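Local coordinates for putative oxidoreductase yhhX (Escherichia coli K-12, PDB 3F4L), which is a putative oxidoreductase of the Gfo/Idh/MocA family, probably an NADP-dependent scyllo-inositol dehydrogenase, at residues V274-Y279 and T286-M291. Sequence-based numbering, arbitrary orientation.
Sequences VGVLEY and TVREEM
Gly275, Leu277 and Tyr279 pair with Met291, Glu289 and Val287 through six backbone hydrogen bonds, two per pair. The strands run antiparallel and form a beta hairpin. The bond from Val287 N to Tyr279 O measures 2.7 Å and is almost straight (177°). Val276-Glu290 and Glu278-Arg288 are the non-hydrogen-bonded pairs. Glu278 CA also makes a CA-H...O contact with Val287 O at 3.2 Å.

Apolar contacts gather on the face of Leu277 and Tyr279. Val287 CB lies over one face of the Tyr279 ring, 4.1 Å from its centroid, in a CH-pi contact. Tyr279 CG lies between its backbone N and carbonyl carbon (chi1 62°), which brings the ring alongside Val287. Leu277 CD2 reaches Met291 SE, the selenium of a selenomethionine, at 4.2 Å. On this same face Glu289 OE2 makes a salt bridge with Lys142.

Charged groups meet on the other face. Glu278 OE1 sits over one face of the Arg288 guanidinium, 3.4 Å from NH1. No N-H points at this oxygen, so the salt bridge is one of charge alone. Glu278 OE2 bridges to Lys230 of the second subunit.

Strand 286-291 is outermost in the C-terminal domain's mixed sheet within this chain. Strand 275-280 separates it from strand 243-247, and Met291 packs against helix 129-140.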
# COMPACT_ATOMS: atom_id res chain seq x y z
N VAL A 274 2.14 10.10 18.98
CA VAL A 274 2.47 11.40 18.42
C VAL A 274 2.61 11.25 16.92
O VAL A 274 2.95 10.18 16.43
CB VAL A 274 3.80 11.96 18.97
CG1 VAL A 274 3.63 12.40 20.41
CG2 VAL A 274 4.89 10.90 18.87
N GLY A 275 2.32 12.33 16.21
CA GLY A 275 2.47 12.32 14.77
C GLY A 275 3.91 12.73 14.50
O GLY A 275 4.43 13.64 15.14
N VAL A 276 4.57 12.05 13.57
CA VAL A 276 5.95 12.39 13.28
C VAL A 276 6.02 13.02 11.90
O VAL A 276 5.39 12.55 10.95
CB VAL A 276 6.88 11.16 13.34
CG1 VAL A 276 8.30 11.54 12.98
CG2 VAL A 276 6.85 10.58 14.75
N LEU A 277 6.78 14.10 11.82
CA LEU A 277 6.94 14.84 10.59
C LEU A 277 8.43 15.02 10.30
O LEU A 277 9.25 15.20 11.20
CB LEU A 277 6.26 16.20 10.77
CG LEU A 277 5.88 17.15 9.63
CD1 LEU A 277 4.89 16.48 8.69
CD2 LEU A 277 5.25 18.40 10.24
N GLU A 278 8.78 14.94 9.02
CA GLU A 278 10.15 15.15 8.59
C GLU A 278 10.04 15.80 7.23
O GLU A 278 9.53 15.19 6.29
CB GLU A 278 10.93 13.83 8.47
CG GLU A 278 12.42 14.06 8.25
CD GLU A 278 13.25 12.79 8.30
OE1 GLU A 278 13.10 12.00 9.26
OE2 GLU A 278 14.08 12.59 7.38
N TYR A 279 10.48 17.05 7.14
CA TYR A 279 10.40 17.78 5.89
C TYR A 279 11.61 18.67 5.66
O TYR A 279 12.41 18.92 6.57
CB TYR A 279 9.12 18.63 5.88
CG TYR A 279 9.09 19.68 6.97
CD1 TYR A 279 8.72 19.35 8.27
CD2 TYR A 279 9.43 21.01 6.69
CE1 TYR A 279 8.69 20.31 9.27
CE2 TYR A 279 9.40 21.98 7.69
CZ TYR A 279 9.03 21.62 8.98
OH TYR A 279 8.98 22.57 9.97
N THR A 286 16.76 19.72 6.71
CA THR A 286 15.75 18.74 7.08
C THR A 286 15.32 19.00 8.52
O THR A 286 16.16 19.08 9.42
CB THR A 286 16.28 17.29 6.93
OG1 THR A 286 16.33 16.93 5.55
CG2 THR A 286 15.36 16.30 7.66
N VAL A 287 14.01 19.15 8.71
CA VAL A 287 13.46 19.41 10.03
C VAL A 287 12.59 18.24 10.52
O VAL A 287 11.81 17.66 9.77
CB VAL A 287 12.60 20.71 10.02
CG1 VAL A 287 11.87 20.87 11.34
CG2 VAL A 287 13.49 21.90 9.78
N ARG A 288 12.75 17.92 11.80
CA ARG A 288 12.00 16.84 12.41
C ARG A 288 11.04 17.46 13.43
O ARG A 288 11.44 18.32 14.23
CB ARG A 288 12.98 15.89 13.09
CG ARG A 288 12.52 14.46 13.19
CD ARG A 288 13.49 13.53 12.47
NE ARG A 288 13.17 12.13 12.72
CZ ARG A 288 12.00 11.56 12.43
NH1 ARG A 288 11.03 12.28 11.88
NH2 ARG A 288 11.79 10.28 12.70
N GLU A 289 9.79 17.03 13.41
CA GLU A 289 8.77 17.54 14.32
C GLU A 289 7.92 16.40 14.87
O GLU A 289 7.55 15.48 14.14
CB GLU A 289 7.81 18.48 13.59
CG GLU A 289 7.89 19.94 13.96
CD GLU A 289 6.62 20.69 13.56
OE1 GLU A 289 5.70 20.78 14.41
OE2 GLU A 289 6.53 21.16 12.41
N GLU A 290 7.62 16.45 16.16
CA GLU A 290 6.75 15.45 16.77
C GLU A 290 5.52 16.24 17.17
O GLU A 290 5.62 17.16 17.97
CB GLU A 290 7.39 14.78 17.99
CG GLU A 290 8.40 13.69 17.63
CD GLU A 290 8.60 12.68 18.75
OE1 GLU A 290 8.82 13.10 19.91
OE2 GLU A 290 8.54 11.46 18.47
N MSE A 291 4.39 15.89 16.57
CA MSE A 291 3.12 16.57 16.82
C MSE A 291 2.27 15.84 17.85
O MSE A 291 2.08 14.63 17.77
CB MSE A 291 2.30 16.66 15.53
CG MSE A 291 2.92 17.47 14.41
SE MSE A 291 2.11 17.00 12.70
CE MSE A 291 0.39 17.88 12.90